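Local structure of DegQ (Legionella fallonii, 3PV2) at residues G121-T125 and S254-G258; G258-I262 and N292-E296. The protein probably degrades misfolded proteins as an HtrA-family, trypsin-like chaperone protease with two PDZ domains per chain, enclosing its substrates in large 12-meric assemblies. One frame throughout, in Å; residues are numbered along the deposited sequence.

Contact 1: G121-T125 and S254-G258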
loop_
_atom_site.group_PDB
_atom_site.type_symbol
_atom_site.label_atom_id
_atom_site.label_comp_id
_atom_site.label_asym_id
_atom_site.label_seq_id
_atom_site.Cartn_x
_atom_site.Cartn_y
_atom_site.Cartn_z
ATOM N N GLY B 121 -4.612 -37.538 -31.030
ATOM C CA GLY B 121 -4.104 -37.497 -29.714
ATOM C C GLY B 121 -5.110 -37.979 -28.727
ATOM O O GLY B 121 -6.260 -38.210 -29.065
ATOM N N ASP B 122 -4.661 -38.064 -27.490
ATOM C CA ASP B 122 -5.455 -38.547 -26.390
ATOM C C ASP B 122 -4.963 -37.836 -25.148
ATOM O O ASP B 122 -3.862 -38.172 -24.616
ATOM C CB ASP B 122 -5.315 -40.046 -26.240
ATOM C CG ASP B 122 -6.306 -40.606 -25.224
ATOM O OD1 ASP B 122 -7.533 -40.338 -25.358
ATOM O OD2 ASP B 122 -5.862 -41.274 -24.266
ATOM N N SER B 123 -5.732 -36.830 -24.715
ATOM C CA SER B 123 -5.320 -35.998 -23.555
ATOM C C SER B 123 -5.306 -36.767 -22.259
ATOM O O SER B 123 -4.424 -36.556 -21.421
ATOM C CB SER B 123 -6.183 -34.730 -23.395
ATOM O OG SER B 123 -7.562 -35.018 -23.371
ATOM N N GLU B 124 -6.238 -37.693 -22.100
ATOM C CA GLU B 124 -6.238 -38.491 -20.900
ATOM C C GLU B 124 -4.890 -39.231 -20.651
ATOM O O GLU B 124 -4.377 -39.229 -19.538
ATOM C CB GLU B 124 -7.457 -39.427 -20.839
ATOM C CG GLU B 124 -7.790 -39.807 -19.358
ATOM C CD GLU B 124 -8.671 -41.050 -19.209
ATOM O OE1 GLU B 124 -8.476 -41.823 -18.244
ATOM O OE2 GLU B 124 -9.562 -41.249 -20.061
ATOM N N THR B 125 -4.271 -39.810 -21.669
ATOM C CA THR B 125 -2.971 -40.458 -21.465
ATOM C C THR B 125 -1.786 -39.563 -21.852
ATOM O O THR B 125 -0.625 -39.990 -21.735
ATOM C CB THR B 125 -2.879 -41.726 -22.298
ATOM O OG1 THR B 125 -3.180 -41.404 -23.649
ATOM C CG2 THR B 125 -3.864 -42.748 -21.862
ATOM N N SER B 254 -8.902 -41.583 -32.945
ATOM C CA SER B 254 -8.999 -41.204 -31.520
ATOM C C SER B 254 -9.392 -42.414 -30.681
ATOM O O SER B 254 -9.806 -43.415 -31.233
ATOM C CB SER B 254 -10.036 -40.114 -31.297
ATOM O OG SER B 254 -11.338 -40.679 -31.341
ATOM N N ILE B 255 -9.251 -42.319 -29.364
ATOM C CA ILE B 255 -9.666 -43.376 -28.488
ATOM C C ILE B 255 -11.122 -43.059 -28.118
ATOM O O ILE B 255 -11.397 -41.993 -27.588
ATOM C CB ILE B 255 -8.847 -43.421 -27.143
ATOM C CG1 ILE B 255 -7.329 -43.476 -27.393
ATOM C CG2 ILE B 255 -9.328 -44.562 -26.247
ATOM C CD1 ILE B 255 -6.931 -44.459 -28.406
ATOM N N HIS B 256 -12.050 -43.956 -28.418
ATOM C CA HIS B 256 -13.415 -43.770 -27.957
ATOM C C HIS B 256 -13.654 -44.742 -26.805
ATOM O O HIS B 256 -13.941 -45.901 -27.023
ATOM C CB HIS B 256 -14.411 -43.985 -29.072
ATOM C CG HIS B 256 -15.820 -43.681 -28.662
ATOM N ND1 HIS B 256 -16.446 -42.490 -28.963
ATOM C CD2 HIS B 256 -16.712 -44.399 -27.936
ATOM C CE1 HIS B 256 -17.665 -42.492 -28.455
ATOM N NE2 HIS B 256 -17.852 -43.641 -27.831
ATOM N N ARG B 257 -13.505 -44.252 -25.584
ATOM C CA ARG B 257 -13.656 -45.062 -24.399
ATOM C C ARG B 257 -15.108 -45.442 -24.121
ATOM O O ARG B 257 -16.018 -44.608 -24.251
ATOM C CB ARG B 257 -13.132 -44.310 -23.192
ATOM C CG ARG B 257 -11.662 -44.241 -23.147
ATOM C CD ARG B 257 -11.199 -43.317 -22.072
ATOM N NE ARG B 257 -9.751 -43.367 -22.000
ATOM C CZ ARG B 257 -8.911 -42.690 -22.777
ATOM N NH1 ARG B 257 -9.362 -41.859 -23.702
ATOM N NH2 ARG B 257 -7.600 -42.843 -22.617
ATOM N N GLY B 258 -15.307 -46.702 -23.750
ATOM C CA GLY B 258 -16.628 -47.200 -23.459
ATOM C C GLY B 258 -16.713 -47.564 -21.991
ATOM O O GLY B 258 -15.823 -47.264 -21.194
HETATM O O HOH W 1 -8.355 -39.468 -27.997
#

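Contact 2: G258-I262 and N292-E296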
loop_
_atom_site.group_PDB
_atom_site.type_symbol
_atom_site.label_atom_id
_atom_site.label_comp_id
_atom_site.label_asym_id
_atom_site.label_seq_id
_atom_site.Cartn_x
_atom_site.Cartn_y
_atom_site.Cartn_z
ATOM N N GLY B 258 -15.307 -46.702 -23.750
ATOM C CA GLY B 258 -16.628 -47.200 -23.459
ATOM C C GLY B 258 -16.713 -47.564 -21.991
ATOM O O GLY B 258 -15.823 -47.264 -21.194
ATOM N N LEU B 259 -17.763 -48.292 -21.675
ATOM C CA LEU B 259 -18.130 -48.546 -20.322
ATOM C C LEU B 259 -18.111 -50.032 -20.043
ATOM O O LEU B 259 -18.571 -50.841 -20.851
ATOM C CB LEU B 259 -19.530 -48.046 -20.113
ATOM C CG LEU B 259 -20.065 -48.326 -18.728
ATOM C CD1 LEU B 259 -19.024 -47.790 -17.740
ATOM C CD2 LEU B 259 -21.435 -47.717 -18.518
ATOM N N MET B 260 -17.600 -50.372 -18.870
ATOM C CA MET B 260 -17.736 -51.719 -18.324
ATOM C C MET B 260 -18.477 -51.748 -16.971
ATOM O O MET B 260 -19.265 -52.639 -16.733
ATOM C CB MET B 260 -16.385 -52.342 -18.224
ATOM C CG MET B 260 -16.417 -53.724 -17.606
ATOM S SD MET B 260 -17.102 -54.870 -18.782
ATOM C CE MET B 260 -15.864 -54.690 -20.104
ATOM N N GLY B 261 -18.303 -50.761 -16.112
ATOM C CA GLY B 261 -19.153 -50.648 -14.899
ATOM C C GLY B 261 -18.653 -51.378 -13.624
ATOM O O GLY B 261 -19.462 -51.767 -12.768
ATOM N N ILE B 262 -17.343 -51.511 -13.470
ATOM C CA ILE B 262 -16.760 -52.088 -12.233
ATOM C C ILE B 262 -15.550 -51.351 -11.676
ATOM O O ILE B 262 -14.634 -51.008 -12.432
ATOM C CB ILE B 262 -16.206 -53.441 -12.504
ATOM C CG1 ILE B 262 -15.014 -53.295 -13.454
ATOM C CG2 ILE B 262 -17.279 -54.308 -13.121
ATOM C CD1 ILE B 262 -14.056 -54.409 -13.367
ATOM N N ASN B 292 -27.109 -52.798 -13.729
ATOM C CA ASN B 292 -27.415 -52.610 -15.114
ATOM C C ASN B 292 -26.216 -52.266 -15.975
ATOM O O ASN B 292 -26.405 -51.724 -17.074
ATOM C CB ASN B 292 -28.462 -51.509 -15.302
ATOM C CG ASN B 292 -29.751 -51.768 -14.482
ATOM O OD1 ASN B 292 -30.453 -52.756 -14.717
ATOM N ND2 ASN B 292 -30.045 -50.895 -13.516
ATOM N N SER B 293 -24.998 -52.551 -15.492
ATOM C CA SER B 293 -23.790 -52.331 -16.253
ATOM C C SER B 293 -23.465 -53.536 -17.049
ATOM O O SER B 293 -24.052 -54.570 -16.836
ATOM C CB SER B 293 -22.632 -52.085 -15.303
ATOM O OG SER B 293 -22.433 -53.178 -14.388
ATOM N N PRO B 294 -22.572 -53.409 -18.018
ATOM C CA PRO B 294 -22.123 -54.596 -18.743
ATOM C C PRO B 294 -21.506 -55.698 -17.796
ATOM O O PRO B 294 -21.755 -56.891 -17.974
ATOM C CB PRO B 294 -21.039 -54.038 -19.633
ATOM C CG PRO B 294 -21.540 -52.595 -19.818
ATOM C CD PRO B 294 -21.907 -52.207 -18.513
ATOM N N ALA B 295 -20.738 -55.258 -16.822
ATOM C CA ALA B 295 -20.140 -56.174 -15.814
ATOM C C ALA B 295 -21.195 -56.922 -14.994
ATOM O O ALA B 295 -21.073 -58.113 -14.797
ATOM C CB ALA B 295 -19.219 -55.381 -14.905
ATOM N N GLU B 296 -22.252 -56.246 -14.514
ATOM C CA GLU B 296 -23.339 -56.963 -13.876
ATOM C C GLU B 296 -24.004 -58.001 -14.812
ATOM O O GLU B 296 -24.285 -59.156 -14.415
ATOM C CB GLU B 296 -24.416 -56.028 -13.403
ATOM C CG GLU B 296 -25.463 -56.783 -12.623
ATOM C CD GLU B 296 -26.582 -55.879 -12.081
ATOM O OE1 GLU B 296 -26.528 -55.523 -10.899
ATOM O OE2 GLU B 296 -27.504 -55.506 -12.838
#

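Contact 1: G121-T125 and S254-G258
The end of strand 113-122 meets the loop after helix 239-252 without backbone pairing, Asp122 CA and Ile255 CA being 6.7 Å apart. Arg257 reaches over to strand 113-122 on a chain extended from CG to NE and grips the Asp122 carboxylate end-on. Its NH1 binds OD1 and its NH2 binds OD2 of Asp122, each at 2.9 Å on a syn lone pair; the NH1 bond is almost straight (178°). Carboxylate and guanidinium are nearly coplanar (10°). Thr125 OG1 donates to the anti lone pair of Asp122 OD2 (2.8 Å), so this oxygen is held from two sides. Glu124 adds charge differently: its OE2 lies over one guanidinium face, 2.9 Å from Arg257 NE, with no N-H directed at it. Across the opposite face sits Ile255 CG2, and Ile255 CG1 rests 3.7 Å from Asp122 CG. A water donates to Gly121 O and Asp122 OD1 and accepts a longer bond from Ile255 N. The Asp122-Arg257-Glu124 salt-bridge network joins this strand end of the first protease barrel to the segment linking helix 239-252 to the PDZ domain; its single arginine probably keeps the buried Asp122 ionised, while the planar, two-pronged grip fixes the rotation of both groups.

Contact 2: G258-I262 and N292-E296
The first turn of PDZ helix 294-298 packs against the Leu259-Met260-Gly261 loop that leads into strand 262-266, which starts at Ile262. The backbones run close, with Gly261 CA 5.1 Å from Ser293 CA. One hydrogen bond crosses between them: Ala295 N donates to Met260 O at 3.0 Å, with an N-H...O angle of 152° and the donor nearly in line with the C=O bond (162°). The next amide, Glu296 N, is capped by Ser293 OG at 3.1 Å, while Pro294 has no amide hydrogen to place. The first turn of the helix is therefore satisfied partly by its own N-cap and partly by the incoming loop. Ser293 OG also bonds to Asn290 O, which ties the cap to the chain just before it. Pro294 lies along the loop backbone, its CD 3.2 Å from Met260 O and its CG 3.6 Å from Leu259 O. Leu259 CG packs against Pro294 CD at 4.3 Å. The Met260 side chain leaves the backbone on the far side but bends at chi2 (73°), and its sulfur SD comes back to 4.1 Å from Pro294 CB. Its CG packs on the Ala295 methyl. Gly261, with positive phi, brings its bare CA to 3.8 Å from Ser293 CB and also pairs through its backbone with Asn290. Val350 touches Met260, and Thr351 touches both Leu259 and Pro294. By position and sequence, the loop resembles the GLGF-type carboxylate-binding loop of PDZ domains, although no peptide is involved in the contact. Backing of that loop by the Ser-Pro-Ala start of the short helix is consistent with the HtrA-type PDZ fold.

Overall arrangement
Contact 1 and contact 2 follow one another along the chain, neither nested nor crossed, and share Gly258; their centres are about 19 Å apart. From the N terminus, strand 113-122 of the first protease barrel ends at 121-125. The chain then completes that barrel, builds the second one and runs through helix 239-252 before 254-258 returns to the first barrel, closing a loop with 128 residues between its segments. From Gly258 the same connector enters the first PDZ domain, where contact 2 closes a shorter loop through strands 262-266 and 284-289. The connector is thus fastened to the protease at one end and to the PDZ domain at the other.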